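Local structure of In2-1 family protein, glutathione transferase lambda3 (Populus trichocarpa, 4PQI) at residues T37-P42 against L62-L67; P118-F123 against H162-G167; A181-V186 against A209-E214. The protein binds glutathione and, as a monomeric Lambda-class glutathione transferase of a terrestrial plant, probably acts as a thiol transferase. One frame throughout, in Å; residues are numbered along the deposited sequence.

In the fold
The three contacts follow one another along the chain, each closed before the next opens, so none nests in or crosses another. Contact 1 closes a loop holding helix 42-54 and ties strand 33-37 to strand 60-64 in the thioredoxin-like N-terminal domain. Contact 2, in the helical C-terminal domain, brings the calcium-binding loop after helix 151-160 back to the first turns of helix 118-139. Contact 3 sets helix 206-215 across helix 177-197 in that same domain. Pro42 of contact 1 packs on Pro184 and Phe185 of contact 3, joining the two domains near the glutathione. Contacts 2 and 3 do not touch, their nearest atoms being about 7 Å apart.

Contact 1: T37-P42 against L62-L67; sequences TCYTCP and LVPLIL. With GSH (glutathione), chain B.
Thr37 is hydrogen-bonded by its backbone to the residues before and after Pro64. Thr37 N donates to Val63 O at 3.0 Å, and Leu65 N returns a bond to Thr37 O at 2.8 Å. The same Thr37 O also receives a CA-H...O contact from Pro64 CA at 3.3 Å, so two donors of 62-67 converge on one carbonyl. Beyond the strand end a water takes over the pairing: it accepts from Tyr39 N (2.9 Å) and donates to Leu65 O (2.9 Å). These bonds belong to the parallel bridge of a beta-alpha-beta unit of the thioredoxin fold, in which strands 33-37 and 60-64 lie side by side and helix 42-54 links them. The turn between the first strand and that helix is type I, Cys38 to Cys41, closed by Cys41 N on Cys38 O.

The apolar contacts lie along the rest of the pair. With CG anti to its carbonyl carbon (chi1 -74°), Tyr39 runs alongside Pro64 in the same direction and lays one ring face on it. Pro64 CB is 3.8 Å from the ring centroid, 24° off the normal, a CH-pi contact, while Leu62 CD1 comes to the ring edge. The phenol OH passes Pro64 CG and is hydrogen-bonded to Ala16 O, which fixes the far end of the ring. Nearer the ligand, Cys38 CB rests on Leu67 CG at 3.9 Å.

Glutathione lies beside both segments. Leu67 CD1 touches its cysteinyl part, and Cys41 SG stands 3.3 Å from the ligand sulfur SG2, too far for a disulfide. Cys41 is also the N-cap of helix 42-54, its sulfur capping a backbone N there, a placement consistent with thiol chemistry at this helix start.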
loop_
_atom_site.group_PDB
_atom_site.type_symbol
_atom_site.label_atom_id
_atom_site.label_comp_id
_atom_site.label_asym_id
_atom_site.label_seq_id
_atom_site.Cartn_x
_atom_site.Cartn_y
_atom_site.Cartn_z
ATOM N N THR A 37 3.915 3.709 -11.794
ATOM C CA THR A 37 3.918 2.705 -10.747
ATOM C C THR A 37 4.781 1.500 -11.118
ATOM O O THR A 37 5.351 1.449 -12.204
ATOM C CB THR A 37 2.473 2.263 -10.450
ATOM O OG1 THR A 37 2.464 1.380 -9.327
ATOM C CG2 THR A 37 1.850 1.575 -11.657
ATOM N N CYS A 38 4.894 0.562 -10.182
ATOM C CA CYS A 38 5.528 -0.734 -10.401
ATOM C C CYS A 38 4.657 -1.745 -9.664
ATOM O O CYS A 38 4.318 -1.544 -8.496
ATOM C CB CYS A 38 6.975 -0.757 -9.867
ATOM S SG CYS A 38 7.729 -2.437 -9.706
ATOM N N TYR A 39 4.278 -2.822 -10.341
ATOM C CA TYR A 39 3.257 -3.729 -9.811
ATOM C C TYR A 39 3.608 -4.410 -8.485
ATOM O O TYR A 39 2.715 -4.840 -7.757
ATOM C CB TYR A 39 2.894 -4.801 -10.836
ATOM C CG TYR A 39 2.046 -4.325 -11.993
ATOM C CD1 TYR A 39 0.896 -3.571 -11.788
ATOM C CD2 TYR A 39 2.403 -4.634 -13.307
ATOM C CE1 TYR A 39 0.120 -3.139 -12.867
ATOM C CE2 TYR A 39 1.639 -4.215 -14.380
ATOM C CZ TYR A 39 0.498 -3.477 -14.165
ATOM O OH TYR A 39 -0.251 -3.078 -15.260
ATOM N N THR A 40 4.896 -4.523 -8.173
ATOM C CA THR A 40 5.295 -5.197 -6.939
ATOM C C THR A 40 5.758 -4.217 -5.859
ATOM O O THR A 40 6.216 -4.642 -4.802
ATOM C CB THR A 40 6.423 -6.221 -7.186
ATOM O OG1 THR A 40 7.547 -5.552 -7.773
ATOM C CG2 THR A 40 5.949 -7.350 -8.118
ATOM N N CYS A 41 5.671 -2.913 -6.131
ATOM C CA CYS A 41 6.113 -1.925 -5.152
ATOM C C CYS A 41 5.001 -1.706 -4.130
ATOM O O CYS A 41 3.871 -1.364 -4.518
ATOM C CB CYS A 41 6.461 -0.599 -5.830
ATOM S SG CYS A 41 6.613 0.804 -4.683
ATOM N N PRO A 42 5.315 -1.913 -2.839
ATOM C CA PRO A 42 4.320 -1.788 -1.765
ATOM C C PRO A 42 3.901 -0.332 -1.512
ATOM O O PRO A 42 2.765 -0.105 -1.077
ATOM C CB PRO A 42 5.024 -2.407 -0.541
ATOM C CG PRO A 42 6.475 -2.267 -0.825
ATOM C CD PRO A 42 6.635 -2.335 -2.328
ATOM N N LEU A 62 -3.047 3.448 -15.224
ATOM C CA LEU A 62 -1.761 2.936 -14.735
ATOM C C LEU A 62 -0.656 3.005 -15.814
ATOM O O LEU A 62 -0.881 2.683 -16.981
ATOM C CB LEU A 62 -1.904 1.494 -14.256
ATOM C CG LEU A 62 -2.925 1.245 -13.156
ATOM C CD1 LEU A 62 -2.968 -0.235 -12.795
ATOM C CD2 LEU A 62 -2.596 2.093 -11.941
ATOM N N VAL A 63 0.529 3.432 -15.408
ATOM C CA VAL A 63 1.721 3.338 -16.244
ATOM C C VAL A 63 2.739 2.544 -15.439
ATOM O O VAL A 63 3.492 3.121 -14.656
ATOM C CB VAL A 63 2.296 4.735 -16.554
ATOM C CG1 VAL A 63 3.485 4.628 -17.508
ATOM C CG2 VAL A 63 1.217 5.640 -17.140
ATOM N N PRO A 64 2.736 1.205 -15.587
ATOM C CA PRO A 64 3.681 0.374 -14.830
ATOM C C PRO A 64 5.068 0.303 -15.492
ATOM O O PRO A 64 5.189 0.209 -16.715
ATOM C CB PRO A 64 2.992 -0.990 -14.811
ATOM C CG PRO A 64 2.289 -1.041 -16.154
ATOM C CD PRO A 64 1.783 0.386 -16.363
ATOM N N LEU A 65 6.105 0.373 -14.659
ATOM C CA LEU A 65 7.487 0.418 -15.108
ATOM C C LEU A 65 8.223 -0.784 -14.568
ATOM O O LEU A 65 7.881 -1.306 -13.509
ATOM C CB LEU A 65 8.174 1.683 -14.558
ATOM C CG LEU A 65 7.469 3.011 -14.819
ATOM C CD1 LEU A 65 8.188 4.183 -14.126
ATOM C CD2 LEU A 65 7.360 3.230 -16.334
ATOM N N ILE A 66 9.236 -1.238 -15.291
ATOM C CA ILE A 66 10.165 -2.205 -14.730
ATOM C C ILE A 66 11.271 -1.383 -14.083
ATOM O O ILE A 66 12.104 -0.819 -14.785
ATOM C CB ILE A 66 10.785 -3.098 -15.817
ATOM C CG1 ILE A 66 9.697 -3.822 -16.613
ATOM C CG2 ILE A 66 11.734 -4.096 -15.190
ATOM C CD1 ILE A 66 10.248 -4.575 -17.830
ATOM N N LEU A 67 11.279 -1.300 -12.755
ATOM C CA LEU A 67 12.241 -0.428 -12.065
ATOM C C LEU A 67 13.702 -0.830 -12.271
ATOM O O LEU A 67 14.573 0.033 -12.353
ATOM C CB LEU A 67 11.921 -0.316 -10.572
ATOM C CG LEU A 67 10.637 0.437 -10.200
ATOM C CD1 LEU A 67 10.485 0.503 -8.689
ATOM C CD2 LEU A 67 10.620 1.828 -10.803
HETATM N N1 GSH B . 8.611 7.421 0.382
HETATM C CA1 GSH B . 8.233 6.992 -0.957
HETATM C C1 GSH B . 6.740 6.790 -1.032
HETATM O O11 GSH B . 6.085 7.069 -2.062
HETATM O O12 GSH B . 6.119 6.356 -0.045
HETATM C CB1 GSH B . 8.990 5.712 -1.303
HETATM C CG1 GSH B . 8.574 5.113 -2.643
HETATM C CD1 GSH B . 9.633 4.117 -3.069
HETATM O OE1 GSH B . 10.822 4.003 -2.337
HETATM N N2 GSH B . 9.425 3.343 -4.130
HETATM C CA2 GSH B . 10.476 2.421 -4.532
HETATM C C2 GSH B . 11.261 2.964 -5.691
HETATM O O2 GSH B . 10.639 3.763 -6.663
HETATM C CB2 GSH B . 9.875 1.070 -4.909
HETATM S SG2 GSH B . 9.604 0.019 -3.465
HETATM N N3 GSH B . 12.543 2.647 -5.765
HETATM C CA3 GSH B . 13.248 2.724 -7.030
HETATM C C3 GSH B . 14.409 3.679 -6.913
HETATM O O31 GSH B . 15.128 3.935 -7.911
HETATM O O32 GSH B . 14.657 4.226 -5.809
HETATM O O HOH W 1 5.543 -2.974 -12.906
#

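Contact 2: P118-F123 against H162-G167; sequences PAKKEF and HKFDDG. With CA (calcium ion), chain D; CA (calcium ion), chain C.
Phe164 lies with one ring face under Lys120 and its edge against Phe123. Lys120 CG is 3.9 Å from the centroid of the Phe164 ring, offset toward the rim, and Lys163 CG of the same loop covers the other face. The two aromatic rings form an offset edge-to-face pair, planes at 73°, with centroids of Phe123 and Phe164 5.6 Å apart. The closest atoms of the pair are Phe164 CE2 and Phe123 CD2, at 3.6 Å. Lys163 CG, anti to its backbone N, sits over the Phe123 ring, 4.0 Å from its centroid, and the bend at chi2 (95°) carries CD and CE on along that ring. Ala119 O lies at the edge of Phe164, near CZ.

Past the ring, the extended Lys120 chain meets Asp166 from the opposite direction. Lys120 NZ makes a salt bridge to Asp166 OD1 at 2.7 Å, on the syn side and 22° out of the carboxylate plane. Leu171 O also accepts from NZ, and Lys173 N donates to the same OD1. Had Lys120 been an alanine, Asp166 would probably lose its charge mate and Phe164 the cover on one face.

The loop so held to helix 118-139 binds two calcium ions through backbone carbonyls and the carboxylate of Asp165. One takes Phe164 O, Gly167 O and four waters; the other takes His162 O, both carboxylate oxygens of Asp165, a water and two further atoms from outside the two segments. One water of the first site donates to Asp165 OD1, linking the sites. With its ammonium salt-bridged, Lys120 is likely to stay protonated although buried.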
loop_
_atom_site.group_PDB
_atom_site.type_symbol
_atom_site.label_atom_id
_atom_site.label_comp_id
_atom_site.label_asym_id
_atom_site.label_seq_id
_atom_site.Cartn_x
_atom_site.Cartn_y
_atom_site.Cartn_z
ATOM N N PRO A 118 -14.051 12.716 14.816
ATOM C CA PRO A 118 -12.845 13.470 15.170
ATOM C C PRO A 118 -11.803 12.652 15.934
ATOM O O PRO A 118 -10.606 12.860 15.700
ATOM C CB PRO A 118 -13.382 14.579 16.074
ATOM C CG PRO A 118 -14.793 14.739 15.673
ATOM C CD PRO A 118 -15.264 13.358 15.343
ATOM N N ALA A 119 -12.235 11.764 16.832
ATOM C CA ALA A 119 -11.288 10.921 17.564
ATOM C C ALA A 119 -10.614 9.910 16.637
ATOM O O ALA A 119 -9.444 9.564 16.812
ATOM C CB ALA A 119 -11.965 10.206 18.724
ATOM N N LYS A 120 -11.361 9.426 15.656
ATOM C CA LYS A 120 -10.808 8.500 14.681
ATOM C C LYS A 120 -9.831 9.204 13.732
ATOM O O LYS A 120 -8.779 8.654 13.402
ATOM C CB LYS A 120 -11.939 7.820 13.922
ATOM C CG LYS A 120 -12.854 7.034 14.835
ATOM C CD LYS A 120 -13.804 6.167 14.037
ATOM C CE LYS A 120 -14.632 5.298 14.962
ATOM N NZ LYS A 120 -15.339 4.244 14.201
ATOM N N LYS A 121 -10.172 10.432 13.337
ATOM C CA LYS A 121 -9.295 11.279 12.524
ATOM C C LYS A 121 -7.956 11.507 13.215
ATOM O O LYS A 121 -6.904 11.455 12.578
ATOM C CB LYS A 121 -9.944 12.642 12.261
ATOM C CG LYS A 121 -11.226 12.615 11.439
ATOM C CD LYS A 121 -10.957 12.721 9.944
ATOM C CE LYS A 121 -10.483 14.115 9.543
ATOM N NZ LYS A 121 -10.328 14.250 8.055
ATOM N N GLU A 122 -7.996 11.794 14.515
ATOM C CA GLU A 122 -6.759 11.950 15.272
ATOM C C GLU A 122 -5.914 10.672 15.365
ATOM O O GLU A 122 -4.691 10.720 15.214
ATOM C CB GLU A 122 -7.025 12.515 16.664
ATOM C CG GLU A 122 -7.073 14.028 16.650
ATOM C CD GLU A 122 -5.991 14.621 15.760
ATOM O OE1 GLU A 122 -4.792 14.464 16.093
ATOM O OE2 GLU A 122 -6.332 15.225 14.719
ATOM N N PHE A 123 -6.555 9.541 15.641
ATOM C CA PHE A 123 -5.831 8.275 15.690
ATOM C C PHE A 123 -5.223 7.937 14.342
ATOM O O PHE A 123 -4.159 7.316 14.272
ATOM C CB PHE A 123 -6.750 7.126 16.089
ATOM C CG PHE A 123 -6.019 5.932 16.609
ATOM C CD1 PHE A 123 -5.084 6.078 17.623
ATOM C CD2 PHE A 123 -6.273 4.664 16.109
ATOM C CE1 PHE A 123 -4.406 4.990 18.128
ATOM C CE2 PHE A 123 -5.593 3.554 16.630
ATOM C CZ PHE A 123 -4.663 3.722 17.628
ATOM N N HIS A 162 -6.910 -2.466 19.317
ATOM C CA HIS A 162 -7.793 -2.485 20.491
ATOM C C HIS A 162 -8.411 -1.113 20.800
ATOM O O HIS A 162 -9.256 -0.997 21.683
ATOM C CB HIS A 162 -7.040 -2.985 21.734
ATOM C CG HIS A 162 -6.918 -4.474 21.814
ATOM N ND1 HIS A 162 -7.864 -5.263 22.435
ATOM C CD2 HIS A 162 -5.965 -5.318 21.357
ATOM C CE1 HIS A 162 -7.499 -6.528 22.354
ATOM N NE2 HIS A 162 -6.353 -6.591 21.701
ATOM N N LYS A 163 -8.003 -0.072 20.078
ATOM C CA LYS A 163 -8.483 1.277 20.390
ATOM C C LYS A 163 -9.999 1.444 20.102
ATOM O O LYS A 163 -10.773 1.853 20.965
ATOM C CB LYS A 163 -7.634 2.320 19.641
ATOM C CG LYS A 163 -8.075 3.770 19.827
ATOM C CD LYS A 163 -7.308 4.467 20.926
ATOM C CE LYS A 163 -7.507 5.980 20.860
ATOM N NZ LYS A 163 -6.614 6.696 21.817
ATOM N N PHE A 164 -10.423 1.112 18.889
ATOM C CA PHE A 164 -11.822 1.261 18.509
ATOM C C PHE A 164 -12.506 -0.111 18.424
ATOM O O PHE A 164 -12.083 -0.986 17.655
ATOM C CB PHE A 164 -11.944 2.077 17.200
ATOM C CG PHE A 164 -11.446 3.496 17.336
ATOM C CD1 PHE A 164 -12.192 4.441 18.028
ATOM C CD2 PHE A 164 -10.211 3.875 16.814
ATOM C CE1 PHE A 164 -11.734 5.751 18.179
ATOM C CE2 PHE A 164 -9.739 5.180 16.961
ATOM C CZ PHE A 164 -10.509 6.125 17.651
ATOM N N ASP A 165 -13.554 -0.300 19.224
ATOM C CA ASP A 165 -14.185 -1.616 19.347
ATOM C C ASP A 165 -15.465 -1.802 18.538
ATOM O O ASP A 165 -16.282 -2.670 18.840
ATOM C CB ASP A 165 -14.447 -1.938 20.812
ATOM C CG ASP A 165 -13.173 -2.009 21.608
ATOM O OD1 ASP A 165 -12.094 -2.093 20.975
ATOM O OD2 ASP A 165 -13.251 -1.983 22.843
ATOM N N ASP A 166 -15.617 -1.002 17.498
ATOM C CA ASP A 166 -16.790 -1.094 16.643
ATOM C C ASP A 166 -16.470 -1.802 15.320
ATOM O O ASP A 166 -17.264 -1.761 14.386
ATOM C CB ASP A 166 -17.349 0.303 16.371
ATOM C CG ASP A 166 -16.294 1.261 15.836
ATOM O OD1 ASP A 166 -16.503 1.834 14.749
ATOM O OD2 ASP A 166 -15.258 1.453 16.504
ATOM N N GLY A 167 -15.309 -2.447 15.241
ATOM C CA GLY A 167 -14.945 -3.187 14.043
ATOM C C GLY A 167 -13.473 -3.541 13.991
ATOM O O GLY A 167 -12.694 -3.072 14.821
HETATM CA CA CA D . -10.834 -1.896 23.194
HETATM CA CA CA C . -11.390 -3.227 16.985
HETATM O O HOH W 2 -10.555 -4.399 22.834
HETATM O O HOH W 3 -10.939 -3.640 19.293
HETATM O O HOH W 4 -10.115 -5.023 16.310
HETATM O O HOH W 5 -13.445 -4.673 17.396
HETATM O O HOH W 6 -9.860 -2.000 15.459
#

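Contact 3: A181-V186 against A209-E214; sequences AYIPFV and AAWIEE
Trp211 drives the benzo end of its indole into the side of helix 181-186, meeting Tyr182, Ile183 and Val186. From CB, which leads toward that helix, CG is anti to the backbone N (chi1 -179°), which carries the indole across to helix 181-186. On the pyrrole side NE1 is hydrogen-bonded to Asp179 OD1, in the first turn of helix 177-197, which fixes the rotation of the ring. Farther along, CZ2 comes near the backbone N of Ile183. Ile183 N lies in the indole plane, 3.6 Å from Trp211 CH2.

CH2 and the neighbouring CZ3 carry most of the packing. Trp211 CH2 meets Tyr182 CB at 4.0 Å, and Ile183 CD1 comes obliquely to 3.6 Å from Trp211 CZ3. Val186 lies at the ring edge, its CG1 3.9 Å from Trp211 CZ3. The same CG1 reaches Ile212 CD1 at 3.8 Å, so one methyl of Val186 touches both Trp211 and the residue after it.

The axes of the segments 181-186 and 209-214 come within 11.4 Å, at a signed crossing angle of -99°, and the long indole spans this nearly perpendicular crossing. Helix 181-186 is kinked at Pro184, where the N of 184 and 185 lacks a bond to the preceding turn. Phe170 and Leu161 also pack on Trp211. Within the all-helical C-terminal domain, Tyr182 packs on helix 118-139 and its OH bonds to Leu127 O, while Tyr182 and Val186 touch Leu157 of helix 151-160. Pro184 and Phe185 touch helix 42-54 of the N-terminal domain, across the domain boundary.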
loop_
_atom_site.group_PDB
_atom_site.type_symbol
_atom_site.label_atom_id
_atom_site.label_comp_id
_atom_site.label_asym_id
_atom_site.label_seq_id
_atom_site.Cartn_x
_atom_site.Cartn_y
_atom_site.Cartn_z
ATOM N N ALA A 181 -2.533 1.893 4.143
ATOM C CA ALA A 181 -1.133 2.268 4.338
ATOM C C ALA A 181 -0.285 1.086 4.825
ATOM O O ALA A 181 0.858 0.901 4.375
ATOM C CB ALA A 181 -1.025 3.451 5.325
ATOM N N TYR A 182 -0.852 0.278 5.721
ATOM C CA TYR A 182 -0.110 -0.820 6.343
ATOM C C TYR A 182 -0.110 -2.163 5.608
ATOM O O TYR A 182 0.899 -2.891 5.616
ATOM C CB TYR A 182 -0.586 -1.025 7.786
ATOM C CG TYR A 182 0.009 0.004 8.707
ATOM C CD1 TYR A 182 1.282 -0.164 9.214
ATOM C CD2 TYR A 182 -0.683 1.166 9.031
ATOM C CE1 TYR A 182 1.845 0.778 10.038
ATOM C CE2 TYR A 182 -0.123 2.121 9.856
ATOM C CZ TYR A 182 1.144 1.915 10.353
ATOM O OH TYR A 182 1.732 2.842 11.174
ATOM N N ILE A 183 -1.239 -2.504 5.005
ATOM C CA ILE A 183 -1.401 -3.845 4.443
ATOM C C ILE A 183 -0.331 -4.291 3.427
ATOM O O ILE A 183 0.061 -5.452 3.450
ATOM C CB ILE A 183 -2.867 -4.134 3.932
ATOM C CG1 ILE A 183 -3.080 -5.631 3.690
ATOM C CG2 ILE A 183 -3.176 -3.396 2.634
ATOM C CD1 ILE A 183 -2.931 -6.510 4.911
ATOM N N PRO A 184 0.167 -3.386 2.548
ATOM C CA PRO A 184 1.167 -3.927 1.613
ATOM C C PRO A 184 2.429 -4.425 2.313
ATOM O O PRO A 184 3.091 -5.368 1.847
ATOM C CB PRO A 184 1.520 -2.718 0.732
ATOM C CG PRO A 184 0.335 -1.811 0.841
ATOM C CD PRO A 184 -0.117 -1.967 2.264
ATOM N N PHE A 185 2.754 -3.808 3.440
ATOM C CA PHE A 185 3.981 -4.155 4.148
ATOM C C PHE A 185 3.751 -5.364 5.053
ATOM O O PHE A 185 4.580 -6.288 5.104
ATOM C CB PHE A 185 4.540 -2.927 4.881
ATOM C CG PHE A 185 5.016 -1.851 3.938
ATOM C CD1 PHE A 185 6.292 -1.912 3.382
ATOM C CD2 PHE A 185 4.167 -0.817 3.553
ATOM C CE1 PHE A 185 6.722 -0.936 2.473
ATOM C CE2 PHE A 185 4.588 0.156 2.650
ATOM C CZ PHE A 185 5.867 0.100 2.114
ATOM N N VAL A 186 2.598 -5.391 5.720
ATOM C CA VAL A 186 2.234 -6.543 6.532
ATOM C C VAL A 186 2.111 -7.788 5.653
ATOM O O VAL A 186 2.599 -8.852 6.026
ATOM C CB VAL A 186 0.936 -6.300 7.344
ATOM C CG1 VAL A 186 0.454 -7.622 8.011
ATOM C CG2 VAL A 186 1.153 -5.211 8.385
ATOM N N ALA A 209 -4.508 -10.757 13.359
ATOM C CA ALA A 209 -4.952 -11.861 12.521
ATOM C C ALA A 209 -6.329 -11.584 11.911
ATOM O O ALA A 209 -6.558 -11.861 10.736
ATOM C CB ALA A 209 -4.957 -13.159 13.307
ATOM N N ALA A 210 -7.236 -11.033 12.714
ATOM C CA ALA A 210 -8.572 -10.675 12.243
ATOM C C ALA A 210 -8.490 -9.587 11.184
ATOM O O ALA A 210 -9.192 -9.635 10.174
ATOM C CB ALA A 210 -9.448 -10.213 13.407
ATOM N N TRP A 211 -7.624 -8.613 11.435
ATOM C CA TRP A 211 -7.377 -7.515 10.506
ATOM C C TRP A 211 -6.917 -8.011 9.122
ATOM O O TRP A 211 -7.492 -7.625 8.103
ATOM C CB TRP A 211 -6.355 -6.553 11.105
ATOM C CG TRP A 211 -6.049 -5.385 10.235
ATOM C CD1 TRP A 211 -6.826 -4.285 10.037
ATOM C CD2 TRP A 211 -4.873 -5.201 9.441
ATOM N NE1 TRP A 211 -6.203 -3.418 9.166
ATOM C CE2 TRP A 211 -5.006 -3.962 8.782
ATOM C CE3 TRP A 211 -3.722 -5.967 9.218
ATOM C CZ2 TRP A 211 -4.027 -3.465 7.918
ATOM C CZ3 TRP A 211 -2.751 -5.472 8.363
ATOM C CH2 TRP A 211 -2.908 -4.229 7.729
ATOM N N ILE A 212 -5.898 -8.872 9.090
ATOM C CA ILE A 212 -5.420 -9.436 7.817
ATOM C C ILE A 212 -6.533 -10.163 7.060
ATOM O O ILE A 212 -6.721 -9.957 5.852
ATOM C CB ILE A 212 -4.205 -10.370 8.015
ATOM C CG1 ILE A 212 -3.013 -9.570 8.527
ATOM C CG2 ILE A 212 -3.813 -11.039 6.695
ATOM C CD1 ILE A 212 -1.879 -10.421 9.040
ATOM N N GLU A 213 -7.282 -10.994 7.780
ATOM C CA GLU A 213 -8.396 -11.717 7.203
ATOM C C GLU A 213 -9.441 -10.775 6.620
ATOM O O GLU A 213 -9.957 -11.010 5.527
ATOM C CB GLU A 213 -9.035 -12.604 8.272
ATOM C CG GLU A 213 -9.979 -13.655 7.761
ATOM C CD GLU A 213 -10.438 -14.583 8.878
ATOM O OE1 GLU A 213 -9.839 -14.538 9.978
ATOM O OE2 GLU A 213 -11.398 -15.352 8.660
ATOM N N GLU A 214 -9.759 -9.707 7.344
ATOM C CA GLU A 214 -10.842 -8.829 6.920
ATOM C C GLU A 214 -10.423 -7.920 5.759
ATOM O O GLU A 214 -11.225 -7.633 4.863
ATOM C CB GLU A 214 -11.363 -7.993 8.094
ATOM C CG GLU A 214 -12.041 -8.824 9.199
ATOM C CD GLU A 214 -13.448 -9.276 8.835
ATOM O OE1 GLU A 214 -13.994 -8.815 7.810
ATOM O OE2 GLU A 214 -14.013 -10.098 9.583
#